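Local structure of peptidoglycan recognition protein 3 (Branchiostoma belcheri tsingtauense, 4Z8I) at residues V91-A96 with G148-N153; N115-G120 with S124-N129; S169-A174 with Y216-S221; A179-I184 with K220-Y225; Y200-R203 with S207-C210. The protein probably hydrolyses the amide bond joining N-acetylmuramic acid to L-alanine in bacterial peptidoglycan, as a zinc amidase fused to a chitin-binding domain. All coordinates share one frame; numbering follows the deposited sequence.

Interaction 1 (V91-A96 with G148-N153); sequences VIHHSA and GAHALN. With ZN (zinc ion), chain B.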
# COMPACT_ATOMS: atom_id res chain seq x y z
N VAL A 91 -10.03 1.85 -1.01
CA VAL A 91 -10.86 0.91 -0.26
C VAL A 91 -10.02 -0.27 0.22
O VAL A 91 -9.28 -0.87 -0.56
CB VAL A 91 -12.05 0.40 -1.09
CG1 VAL A 91 -12.96 -0.48 -0.26
CG2 VAL A 91 -12.84 1.57 -1.65
N ILE A 92 -10.12 -0.59 1.51
CA ILE A 92 -9.32 -1.66 2.09
C ILE A 92 -10.15 -2.93 2.27
O ILE A 92 -11.27 -2.90 2.78
CB ILE A 92 -8.73 -1.23 3.45
CG1 ILE A 92 -7.86 0.01 3.28
CG2 ILE A 92 -7.93 -2.37 4.07
CD1 ILE A 92 -6.65 -0.21 2.39
N HIS A 93 -9.59 -4.06 1.83
CA HIS A 93 -10.28 -5.34 1.88
C HIS A 93 -9.50 -6.36 2.67
O HIS A 93 -8.29 -6.21 2.87
CB HIS A 93 -10.50 -5.87 0.46
CG HIS A 93 -11.48 -5.08 -0.35
ND1 HIS A 93 -12.82 -5.39 -0.38
CD2 HIS A 93 -11.32 -4.01 -1.15
CE1 HIS A 93 -13.45 -4.53 -1.17
NE2 HIS A 93 -12.56 -3.68 -1.65
N HIS A 94 -10.18 -7.41 3.14
CA HIS A 94 -9.49 -8.60 3.62
C HIS A 94 -9.91 -9.81 2.80
O HIS A 94 -10.99 -9.82 2.21
CB HIS A 94 -9.67 -8.82 5.14
CG HIS A 94 -10.97 -9.44 5.53
ND1 HIS A 94 -11.11 -10.20 6.67
CD2 HIS A 94 -12.20 -9.40 4.95
CE1 HIS A 94 -12.36 -10.62 6.77
NE2 HIS A 94 -13.04 -10.15 5.74
N SER A 95 -9.03 -10.80 2.72
CA SER A 95 -9.30 -11.99 1.92
C SER A 95 -10.41 -12.83 2.54
O SER A 95 -11.08 -13.60 1.85
CB SER A 95 -8.03 -12.82 1.78
OG SER A 95 -8.30 -14.09 1.21
N ALA A 96 -10.60 -12.67 3.85
CA ALA A 96 -11.44 -13.57 4.64
C ALA A 96 -11.05 -15.02 4.36
O ALA A 96 -11.90 -15.90 4.24
CB ALA A 96 -12.92 -13.35 4.35
N GLY A 148 -11.28 -1.94 -10.99
CA GLY A 148 -11.37 -3.17 -10.24
C GLY A 148 -12.79 -3.67 -10.08
O GLY A 148 -13.74 -3.03 -10.52
N ALA A 149 -12.92 -4.84 -9.46
CA ALA A 149 -14.23 -5.40 -9.13
C ALA A 149 -14.21 -5.86 -7.68
O ALA A 149 -14.25 -7.06 -7.40
CB ALA A 149 -14.56 -6.55 -10.06
N HIS A 150 -14.16 -4.89 -6.77
CA HIS A 150 -14.03 -5.18 -5.34
C HIS A 150 -15.11 -4.50 -4.50
O HIS A 150 -15.40 -4.95 -3.39
CB HIS A 150 -12.64 -4.75 -4.85
CG HIS A 150 -12.34 -3.30 -5.07
ND1 HIS A 150 -12.71 -2.31 -4.18
CD2 HIS A 150 -11.71 -2.66 -6.09
CE1 HIS A 150 -12.31 -1.14 -4.63
NE2 HIS A 150 -11.70 -1.32 -5.79
N ALA A 151 -15.69 -3.43 -5.02
CA ALA A 151 -16.75 -2.71 -4.32
C ALA A 151 -17.63 -1.95 -5.29
O ALA A 151 -17.24 -0.90 -5.82
CB ALA A 151 -16.15 -1.76 -3.30
N LEU A 152 -18.84 -2.47 -5.50
CA LEU A 152 -19.74 -2.02 -6.56
C LEU A 152 -20.00 -0.52 -6.60
O LEU A 152 -19.97 0.10 -7.66
CB LEU A 152 -21.08 -2.77 -6.46
CG LEU A 152 -21.89 -2.89 -7.75
CD1 LEU A 152 -21.44 -4.11 -8.55
CD2 LEU A 152 -23.39 -2.95 -7.46
N ASN A 153 -20.26 0.07 -5.43
CA ASN A 153 -20.57 1.49 -5.35
C ASN A 153 -19.42 2.42 -5.73
O ASN A 153 -19.63 3.61 -5.97
CB ASN A 153 -21.06 1.85 -3.94
CG ASN A 153 -22.49 1.39 -3.67
OD1 ASN A 153 -23.32 1.33 -4.58
ND2 ASN A 153 -22.78 1.07 -2.42
ZN ZN B . -14.04 -6.42 0.84
O HOH W 1 -14.25 -7.85 -0.48
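His93 meets His150 at the zinc site of a peptidoglycan recognition protein amidase fold, where strand 87-94 brings the metal ligand up against the loop ahead of strand 158-163. The His93 side chain can be followed outward. CB leaves the strand toward the loop, and CG lies anti to the carbonyl carbon (chi1 -69°), which turns the ring between metal and loop. ND1 binds the zinc ion at 2.0 Å, and His202 and Cys210 supply the other protein ligands. CE1, between the nitrogens, faces the His150 backbone O. CD2, on the other side of the ring, runs past His150 ND1 at 3.7 Å. At the far end, NE2 donates a hydrogen bond to His150 ND1, 2.9 Å away, with an N-H...N angle of 145°. This bond also tilts out of both ring planes. The rings meet rim to rim with planes at 80°, so neither covers the other's face. His150 is a second-shell partner that probably helps fix the rotation of the His93 ring. Val91, two residues earlier on the strand, packs its CB against His150 CE1 at 3.9 Å. A water occupies the remaining zinc position, its oxygen 1.9 Å from the metal.

Interaction 2 (N115-G120 with S124-N129); sequences NYHMDG and SDIGYN
At the C-terminal end of helix 103-120, where a wider pi-type turn spans 116-120, His117 and Met118 clasp the loop that returns to strand 130-132. The connection is a short helix-to-strand return within the amidase fold, with three residues between the two segments. One hydrogen bond crosses between the segments: Gly127 N donates to His117 ND1 over 2.9 Å at 164°, nearly straight and slightly tilted from the imidazole plane. Ile126 CA lies near the ring plane at the same edge, 3.8 Å from His117 ND1. Next to ND1, His117 CE1 reaches Tyr128 CE2 at 3.5 Å. The two rings are inclined at 53°, so the pair is neither a stack nor an edge-to-face contact. Tyr128 also meets the zinc ligand His93, and its side chain is about 5 Å from the metal, which makes His117 a neighbour of a residue lining the site. An alanine at His117 is likely to leave the Gly127 N-H without this acceptor and to open a gap beside Tyr128 CE2. Met118 serves the other half of the contact. Its CG packs on Asp125 CA at 3.8 Å, while OD2 of that aspartate pairs with Lys69. A bend at chi3 (60°) then brings the methionine's methyl end round to the loop, with Met118 CE 3.5 Å from Ser124 O.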
# COMPACT_ATOMS: atom_id res chain seq x y z
N ASN A 115 -7.99 -17.54 -9.56
CA ASN A 115 -8.75 -18.67 -10.09
C ASN A 115 -10.19 -18.68 -9.59
O ASN A 115 -11.11 -19.04 -10.32
CB ASN A 115 -8.06 -19.99 -9.76
CG ASN A 115 -6.76 -20.17 -10.51
OD1 ASN A 115 -6.48 -19.46 -11.48
ND2 ASN A 115 -5.95 -21.13 -10.07
N TYR A 116 -10.38 -18.28 -8.33
CA TYR A 116 -11.72 -18.20 -7.77
C TYR A 116 -12.54 -17.09 -8.42
O TYR A 116 -13.72 -17.27 -8.72
CB TYR A 116 -11.65 -18.00 -6.25
CG TYR A 116 -12.98 -17.66 -5.61
CD1 TYR A 116 -14.09 -18.49 -5.77
CD2 TYR A 116 -13.12 -16.53 -4.82
CE1 TYR A 116 -15.30 -18.18 -5.18
CE2 TYR A 116 -14.33 -16.22 -4.22
CZ TYR A 116 -15.41 -17.05 -4.41
OH TYR A 116 -16.61 -16.74 -3.81
N HIS A 117 -11.91 -15.94 -8.64
CA HIS A 117 -12.61 -14.81 -9.25
C HIS A 117 -12.95 -15.04 -10.72
O HIS A 117 -14.03 -14.67 -11.18
CB HIS A 117 -11.81 -13.52 -9.10
CG HIS A 117 -11.85 -12.95 -7.72
ND1 HIS A 117 -11.14 -11.82 -7.36
CD2 HIS A 117 -12.51 -13.34 -6.61
CE1 HIS A 117 -11.37 -11.55 -6.09
NE2 HIS A 117 -12.20 -12.45 -5.61
N MET A 118 -12.03 -15.66 -11.45
CA MET A 118 -12.21 -15.88 -12.88
C MET A 118 -13.04 -17.12 -13.22
O MET A 118 -13.91 -17.07 -14.09
CB MET A 118 -10.85 -15.94 -13.58
CG MET A 118 -10.00 -14.70 -13.36
SD MET A 118 -8.48 -14.72 -14.33
CE MET A 118 -9.17 -14.79 -15.99
N ASP A 119 -12.78 -18.23 -12.53
CA ASP A 119 -13.48 -19.48 -12.82
C ASP A 119 -14.74 -19.68 -11.97
O ASP A 119 -15.74 -20.23 -12.45
CB ASP A 119 -12.54 -20.68 -12.64
CG ASP A 119 -11.37 -20.65 -13.60
OD1 ASP A 119 -11.56 -20.24 -14.76
OD2 ASP A 119 -10.25 -21.04 -13.19
N GLY A 120 -14.70 -19.23 -10.72
CA GLY A 120 -15.83 -19.39 -9.83
C GLY A 120 -16.87 -18.29 -9.97
O GLY A 120 -18.07 -18.55 -9.92
N SER A 124 -13.11 -11.01 -15.22
CA SER A 124 -12.14 -10.96 -16.31
C SER A 124 -10.71 -11.10 -15.78
O SER A 124 -9.79 -11.39 -16.53
CB SER A 124 -12.28 -9.65 -17.09
OG SER A 124 -13.58 -9.49 -17.61
N ASP A 125 -10.56 -10.88 -14.47
CA ASP A 125 -9.26 -10.96 -13.80
C ASP A 125 -9.53 -10.95 -12.31
O ASP A 125 -10.68 -10.79 -11.89
CB ASP A 125 -8.39 -9.76 -14.19
CG ASP A 125 -6.95 -9.90 -13.72
OD1 ASP A 125 -6.58 -10.99 -13.23
OD2 ASP A 125 -6.19 -8.92 -13.83
N ILE A 126 -8.49 -11.14 -11.50
CA ILE A 126 -8.61 -11.02 -10.05
C ILE A 126 -9.15 -9.63 -9.71
O ILE A 126 -8.72 -8.63 -10.28
CB ILE A 126 -7.26 -11.32 -9.35
CG1 ILE A 126 -7.42 -11.34 -7.83
CG2 ILE A 126 -6.19 -10.33 -9.78
CD1 ILE A 126 -6.18 -11.82 -7.12
N GLY A 127 -10.12 -9.58 -8.80
CA GLY A 127 -10.91 -8.38 -8.58
C GLY A 127 -10.18 -7.15 -8.05
O GLY A 127 -10.49 -6.02 -8.44
N TYR A 128 -9.22 -7.37 -7.16
CA TYR A 128 -8.55 -6.27 -6.49
C TYR A 128 -7.44 -5.68 -7.36
O TYR A 128 -6.89 -6.37 -8.22
CB TYR A 128 -7.99 -6.73 -5.15
CG TYR A 128 -8.92 -7.62 -4.36
CD1 TYR A 128 -9.99 -7.08 -3.65
CD2 TYR A 128 -8.74 -9.00 -4.32
CE1 TYR A 128 -10.84 -7.89 -2.93
CE2 TYR A 128 -9.59 -9.81 -3.60
CZ TYR A 128 -10.64 -9.25 -2.91
OH TYR A 128 -11.49 -10.06 -2.19
N ASN A 129 -7.14 -4.41 -7.13
CA ASN A 129 -6.04 -3.76 -7.84
C ASN A 129 -4.70 -4.23 -7.29
O ASN A 129 -3.74 -4.40 -8.04
CB ASN A 129 -6.15 -2.24 -7.71
CG ASN A 129 -7.41 -1.68 -8.34
OD1 ASN A 129 -8.43 -1.50 -7.67
ND2 ASN A 129 -7.35 -1.41 -9.64

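Interaction 3 (S169-A174 with Y216-S221); sequences SQKPTA and YDDIKS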
# COMPACT_ATOMS: atom_id res chain seq x y z
N SER A 169 -10.50 -11.26 14.06
CA SER A 169 -9.96 -11.44 15.40
C SER A 169 -8.43 -11.37 15.39
O SER A 169 -7.79 -11.51 16.43
CB SER A 169 -10.41 -12.78 15.99
OG SER A 169 -11.82 -12.85 16.06
N GLN A 170 -7.86 -11.14 14.21
CA GLN A 170 -6.42 -10.97 14.06
C GLN A 170 -6.11 -9.64 13.40
O GLN A 170 -6.99 -9.00 12.83
CB GLN A 170 -5.83 -12.09 13.21
CG GLN A 170 -5.48 -13.36 13.96
CD GLN A 170 -4.64 -14.31 13.12
OE1 GLN A 170 -4.48 -14.12 11.91
NE2 GLN A 170 -4.10 -15.34 13.76
N LYS A 171 -4.85 -9.22 13.47
CA LYS A 171 -4.37 -8.10 12.68
C LYS A 171 -3.23 -8.60 11.81
O LYS A 171 -2.49 -9.49 12.22
CB LYS A 171 -3.90 -6.95 13.58
CG LYS A 171 -5.01 -6.36 14.44
CD LYS A 171 -4.51 -5.26 15.37
CE LYS A 171 -4.10 -4.01 14.60
NZ LYS A 171 -3.68 -2.91 15.52
N PRO A 172 -3.09 -8.04 10.60
CA PRO A 172 -1.98 -8.43 9.72
C PRO A 172 -0.64 -8.10 10.37
O PRO A 172 -0.59 -7.36 11.35
CB PRO A 172 -2.20 -7.55 8.49
CG PRO A 172 -3.65 -7.19 8.52
CD PRO A 172 -3.99 -7.06 9.97
N THR A 173 0.44 -8.65 9.82
CA THR A 173 1.78 -8.34 10.32
C THR A 173 2.09 -6.87 10.07
O THR A 173 1.54 -6.27 9.14
CB THR A 173 2.85 -9.23 9.66
OG1 THR A 173 2.87 -8.99 8.24
CG2 THR A 173 2.55 -10.70 9.91
N ALA A 174 2.95 -6.29 10.89
CA ALA A 174 3.31 -4.88 10.75
C ALA A 174 3.88 -4.61 9.36
O ALA A 174 3.71 -3.53 8.81
CB ALA A 174 4.30 -4.47 11.82
N TYR A 216 -10.05 -3.22 10.41
CA TYR A 216 -10.88 -2.03 10.26
C TYR A 216 -10.61 -1.04 11.39
O TYR A 216 -10.65 0.17 11.18
CB TYR A 216 -12.36 -2.40 10.23
CG TYR A 216 -13.29 -1.23 10.05
CD1 TYR A 216 -13.43 -0.60 8.82
CD2 TYR A 216 -14.04 -0.75 11.12
CE1 TYR A 216 -14.28 0.47 8.65
CE2 TYR A 216 -14.89 0.33 10.96
CZ TYR A 216 -15.01 0.93 9.73
OH TYR A 216 -15.86 1.99 9.57
N ASP A 217 -10.33 -1.57 12.58
CA ASP A 217 -9.96 -0.72 13.71
C ASP A 217 -8.61 -0.06 13.45
O ASP A 217 -8.42 1.12 13.74
CB ASP A 217 -9.91 -1.52 15.02
CG ASP A 217 -11.29 -1.79 15.60
OD1 ASP A 217 -12.25 -1.08 15.21
OD2 ASP A 217 -11.41 -2.70 16.45
N ASP A 218 -7.67 -0.83 12.90
CA ASP A 218 -6.33 -0.30 12.64
C ASP A 218 -6.34 0.81 11.59
O ASP A 218 -5.66 1.82 11.75
CB ASP A 218 -5.37 -1.42 12.24
CG ASP A 218 -3.93 -0.95 12.13
OD1 ASP A 218 -3.24 -0.86 13.17
OD2 ASP A 218 -3.47 -0.67 11.00
N ILE A 219 -7.12 0.63 10.52
CA ILE A 219 -7.14 1.62 9.44
C ILE A 219 -7.75 2.97 9.81
O ILE A 219 -7.63 3.93 9.05
CB ILE A 219 -7.80 1.08 8.15
CG1 ILE A 219 -9.30 0.84 8.37
CG2 ILE A 219 -7.10 -0.18 7.66
CD1 ILE A 219 -10.02 0.42 7.11
N LYS A 220 -8.40 3.05 10.97
CA LYS A 220 -8.91 4.32 11.46
C LYS A 220 -7.74 5.23 11.82
O LYS A 220 -7.80 6.45 11.65
CB LYS A 220 -9.78 4.12 12.70
CG LYS A 220 -10.78 2.99 12.59
CD LYS A 220 -12.06 3.42 11.90
CE LYS A 220 -13.25 3.14 12.79
NZ LYS A 220 -13.09 1.84 13.51
N SER A 221 -6.68 4.61 12.33
CA SER A 221 -5.48 5.33 12.74
C SER A 221 -4.62 5.74 11.55
O SER A 221 -3.69 6.53 11.70
CB SER A 221 -4.66 4.48 13.71
OG SER A 221 -4.18 3.31 13.07
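Lys171 NZ donates to Asp218 OD1 over 3.1 Å, forming a salt bridge that ties the loop before helix 174-190 to the end region of helix 213-218 on the surface of the amidase fold. The ammonium group approaches OD1 on the anti side of the carboxylate, 29° out of its plane. Two torsions explain the meeting. Lys171 bends at chi3 (69°), which turns its last two atoms toward the helix, and Asp218 holds CG anti to its backbone N (chi1 -173°), on the side facing the lysine. The side chains cross at about a right angle, and the lysine's end meets the aspartate, Lys171 CE lying 3.7 Å from Asp218 CB and 3.6 Å from OD1, which adds methylene packing to the ion pair. The other carboxylate oxygen, OD2, accepts from Trp222 NE1, so the aspartate links the lysine with a buried indole, and this second bond probably helps fix the carboxylate's rotation. Next along the loop, Pro172 packs on Leu215 and Ile177. Both segments also carry local motifs. Thr173 occupies the N-cap of helix 174-190, its OG1 making a weak bond to Ala176 N. Beyond the salt-bridged aspartate the chain enters a type I beta turn from Asp218 to Ser221, closed by Ser221 N donating to Asp218 O over 3.0 Å.

Interaction 4 (A179-I184 with K220-Y225); sequences AAKSLI and KSWGRY
The indole of Trp222 receives Lys181 over one face, Ile184 at its edge, and Ala180 obliquely near the outer end of its six-membered ring; Ser221 OG is a further in-plane neighbour at the edge. On the covered face, Lys181 CE stands 3.5 Å from the centroid of the five-membered ring and 7° off the ring normal, a CH-pi contact. The charged NZ follows at 4.2 Å from that centroid and 25° off the normal, which meets the geometry of a cation-pi interaction. A lysine chain fully extended beyond CG delivers both atoms, reaching from the helix surface to the pyrrole part of the indole. At the rim, Ile184 CD1 lies close to the ring plane, 4.1 Å from Trp222 CZ3. Ala180 CB is 3.9 Å from Trp222 CH2. Ala180 and Ile184 are one helical turn apart, Ile184 N donating to Ala180 O, and so present adjacent apolar groups to the benzene part of the indole. The indole's polar atom is satisfied away from the helix, where NE1 donates to Asp218 OD2. Trp222 also starts a type II beta turn that ends at Tyr225, with Arg224 taking the positive phi (70°) of the third position. In the wider fold, the tryptophan is wedged between helix 174-190 and the mixed sheet: it touches Phe163 of strand 158-163 and Leu199 of strand 197-201, while Ile184 reaches Ile161 and Tyr197 on those strands.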
# COMPACT_ATOMS: atom_id res chain seq x y z
N ALA A 179 3.56 -2.15 4.13
CA ALA A 179 3.54 -2.33 2.68
C ALA A 179 2.32 -1.66 2.05
O ALA A 179 2.44 -1.04 0.99
CB ALA A 179 3.58 -3.80 2.33
N ALA A 180 1.17 -1.78 2.69
CA ALA A 180 -0.05 -1.14 2.18
C ALA A 180 0.06 0.38 2.21
O ALA A 180 -0.27 1.06 1.22
CB ALA A 180 -1.26 -1.60 2.96
N LYS A 181 0.50 0.91 3.34
CA LYS A 181 0.68 2.35 3.49
C LYS A 181 1.67 2.89 2.47
O LYS A 181 1.44 3.94 1.87
CB LYS A 181 1.14 2.69 4.91
CG LYS A 181 0.12 2.36 5.99
CD LYS A 181 0.61 2.80 7.36
CE LYS A 181 -0.45 2.58 8.42
NZ LYS A 181 -0.01 3.03 9.78
N SER A 182 2.77 2.18 2.27
CA SER A 182 3.77 2.58 1.30
C SER A 182 3.21 2.50 -0.11
O SER A 182 3.56 3.31 -0.97
CB SER A 182 5.02 1.71 1.40
OG SER A 182 5.51 1.69 2.73
N LEU A 183 2.34 1.53 -0.36
CA LEU A 183 1.71 1.39 -1.66
C LEU A 183 0.87 2.63 -1.95
O LEU A 183 1.00 3.25 -3.01
CB LEU A 183 0.83 0.15 -1.72
CG LEU A 183 0.11 -0.07 -3.06
CD1 LEU A 183 1.11 -0.26 -4.19
CD2 LEU A 183 -0.83 -1.25 -2.98
N ILE A 184 0.03 2.98 -0.98
CA ILE A 184 -0.80 4.17 -1.08
C ILE A 184 0.04 5.42 -1.33
O ILE A 184 -0.24 6.20 -2.24
CB ILE A 184 -1.65 4.37 0.19
CG1 ILE A 184 -2.58 3.16 0.39
CG2 ILE A 184 -2.46 5.64 0.09
CD1 ILE A 184 -3.39 3.21 1.68
N LYS A 220 -8.40 3.05 10.97
CA LYS A 220 -8.91 4.32 11.46
C LYS A 220 -7.74 5.23 11.82
O LYS A 220 -7.80 6.45 11.65
CB LYS A 220 -9.78 4.12 12.70
CG LYS A 220 -10.78 2.99 12.59
CD LYS A 220 -12.06 3.42 11.90
CE LYS A 220 -13.25 3.14 12.79
NZ LYS A 220 -13.09 1.84 13.51
N SER A 221 -6.68 4.61 12.33
CA SER A 221 -5.48 5.33 12.74
C SER A 221 -4.62 5.74 11.55
O SER A 221 -3.69 6.53 11.70
CB SER A 221 -4.66 4.48 13.71
OG SER A 221 -4.18 3.31 13.07
N TRP A 222 -4.92 5.20 10.38
CA TRP A 222 -4.20 5.58 9.17
C TRP A 222 -4.62 6.99 8.80
O TRP A 222 -5.71 7.44 9.16
CB TRP A 222 -4.49 4.64 7.99
CG TRP A 222 -4.14 3.19 8.21
CD1 TRP A 222 -3.89 2.57 9.40
CD2 TRP A 222 -4.00 2.18 7.20
NE1 TRP A 222 -3.61 1.24 9.19
CE2 TRP A 222 -3.67 0.98 7.85
CE3 TRP A 222 -4.13 2.18 5.80
CZ2 TRP A 222 -3.47 -0.22 7.15
CZ3 TRP A 222 -3.92 1.00 5.12
CH2 TRP A 222 -3.60 -0.18 5.79
N GLY A 223 -3.76 7.69 8.08
CA GLY A 223 -4.08 9.03 7.62
C GLY A 223 -5.17 9.02 6.57
O GLY A 223 -5.25 8.10 5.75
N ARG A 224 -6.02 10.05 6.62
CA ARG A 224 -7.05 10.29 5.61
C ARG A 224 -8.20 9.29 5.60
O ARG A 224 -8.88 9.13 4.58
CB ARG A 224 -6.43 10.42 4.20
CG ARG A 224 -5.31 11.44 4.12
CD ARG A 224 -5.25 12.08 2.74
NE ARG A 224 -6.48 12.78 2.41
CZ ARG A 224 -6.76 14.03 2.78
NH1 ARG A 224 -5.88 14.72 3.49
NH2 ARG A 224 -7.91 14.58 2.44
N TYR A 225 -8.45 8.63 6.73
CA TYR A 225 -9.64 7.81 6.85
C TYR A 225 -10.87 8.72 6.92
O TYR A 225 -10.88 9.71 7.65
CB TYR A 225 -9.57 6.91 8.09
CG TYR A 225 -10.80 6.05 8.25
CD1 TYR A 225 -10.96 4.88 7.52
CD2 TYR A 225 -11.83 6.43 9.12
CE1 TYR A 225 -12.09 4.10 7.66
CE2 TYR A 225 -12.96 5.65 9.26
CZ TYR A 225 -13.09 4.49 8.52
OH TYR A 225 -14.21 3.71 8.65

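Interaction 5 (Y200-R203 with S207-C210); sequences YGHR and STAC. With ZN (zinc ion), chain B.
This is a short-range contact closed by a metal: His202 and Cys210, at the start of helix 202-205 and in the loop after it, bind one zinc ion. His202 ND1 lies 2.0 Å from the zinc and Cys210 SG 2.3 Å. Cys210 SG lies in the plane of the His202 ring, at its edge, as expected when both groups point at one metal. His202 CG (chi1 -171°) and Cys210 SG (chi1 -165°) are both anti to their backbone N, which turns the ring and the sulfur to the metal. Thr208 comes over one face of the imidazole instead. Its OG1 is 3.3 Å above the plane and displaced toward the rim, a packing contact without a hydrogen bond. With His93 and a water completing the tetrahedral set, this is the two-histidine, one-cysteine zinc site of the amidase-type peptidoglycan recognition proteins. Arg203 secures the loop outside the metal shell. Its NH2 donates to Ala209 O at 2.7 Å and 170°, with the oxygen in the guanidinium plane; the same nitrogen also bonds Asn213, and Tyr216 makes a cation-pi contact. Replacing Arg203 by a leucine would probably leave Ala209 O without this donor, and Asn213 and Tyr216 without their cationic partner. The backbone adds a weak hydrogen bond, strongly bent, from Arg203 N to Cys210 O, 2.8 Å.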
# COMPACT_ATOMS: atom_id res chain seq x y z
N TYR A 200 -11.26 4.27 2.81
CA TYR A 200 -12.44 3.55 3.28
C TYR A 200 -12.10 2.10 3.60
O TYR A 200 -11.19 1.52 3.00
CB TYR A 200 -13.55 3.55 2.22
CG TYR A 200 -14.04 4.90 1.78
CD1 TYR A 200 -13.32 5.66 0.87
CD2 TYR A 200 -15.24 5.41 2.25
CE1 TYR A 200 -13.77 6.90 0.46
CE2 TYR A 200 -15.70 6.65 1.84
CZ TYR A 200 -14.96 7.39 0.94
OH TYR A 200 -15.40 8.62 0.53
N GLY A 201 -12.83 1.51 4.54
CA GLY A 201 -12.88 0.07 4.65
C GLY A 201 -14.01 -0.38 3.75
O GLY A 201 -14.86 0.42 3.38
N HIS A 202 -14.02 -1.66 3.37
CA HIS A 202 -15.06 -2.16 2.48
C HIS A 202 -16.45 -1.99 3.09
O HIS A 202 -17.41 -1.65 2.40
CB HIS A 202 -14.81 -3.63 2.13
CG HIS A 202 -15.71 -4.17 1.07
ND1 HIS A 202 -15.78 -5.51 0.76
CD2 HIS A 202 -16.58 -3.55 0.23
CE1 HIS A 202 -16.65 -5.70 -0.22
NE2 HIS A 202 -17.15 -4.52 -0.56
N ARG A 203 -16.55 -2.20 4.40
CA ARG A 203 -17.82 -2.08 5.11
C ARG A 203 -18.35 -0.65 5.10
O ARG A 203 -19.55 -0.43 5.30
CB ARG A 203 -17.68 -2.57 6.55
CG ARG A 203 -16.71 -1.76 7.39
CD ARG A 203 -16.70 -2.20 8.84
NE ARG A 203 -16.29 -3.59 8.99
CZ ARG A 203 -16.21 -4.22 10.16
NH1 ARG A 203 -16.51 -3.58 11.28
NH2 ARG A 203 -15.83 -5.49 10.21
N SER A 207 -22.04 -3.65 2.09
CA SER A 207 -22.59 -4.46 3.17
C SER A 207 -21.80 -5.75 3.39
O SER A 207 -22.21 -6.82 2.95
CB SER A 207 -24.06 -4.79 2.90
OG SER A 207 -24.58 -5.68 3.88
N THR A 208 -20.66 -5.63 4.07
CA THR A 208 -19.84 -6.79 4.42
C THR A 208 -19.23 -6.59 5.80
O THR A 208 -19.35 -5.52 6.40
CB THR A 208 -18.71 -7.03 3.40
OG1 THR A 208 -18.03 -5.80 3.12
CG2 THR A 208 -19.26 -7.59 2.11
N ALA A 209 -18.57 -7.63 6.30
CA ALA A 209 -17.77 -7.50 7.51
C ALA A 209 -16.33 -7.16 7.11
O ALA A 209 -15.48 -6.92 7.96
CB ALA A 209 -17.81 -8.78 8.32
N CYS A 210 -16.08 -7.14 5.80
CA CYS A 210 -14.78 -6.76 5.26
C CYS A 210 -14.47 -5.33 5.67
O CYS A 210 -15.36 -4.47 5.63
CB CYS A 210 -14.82 -6.87 3.73
SG CYS A 210 -13.23 -6.87 2.90
ZN ZN B . -14.04 -6.42 0.84
O HOH W 1 -14.25 -7.85 -0.48

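Interactions 1 and 5 share the zinc ion and its water, their centres 8 Å apart, each with one segment on neighbouring parallel strands 87-94 and 197-201 of the mixed sheet. Together they gather ligands from three places in the sequence. Interaction 2, about 12 Å between centres from interaction 1, falls between that contact's segments and touches it through Tyr128 and a Gly127 to Ala149 backbone bond. Both close before the others open; interaction 5 then falls between the segments of both 3 and 4. These two share Lys220 and Ser221, bringing the C-terminal part against helix 174-190 and its preceding loop. Ile92 packs on Ile219 and Trp222, joining that packing to the metal-bearing strand.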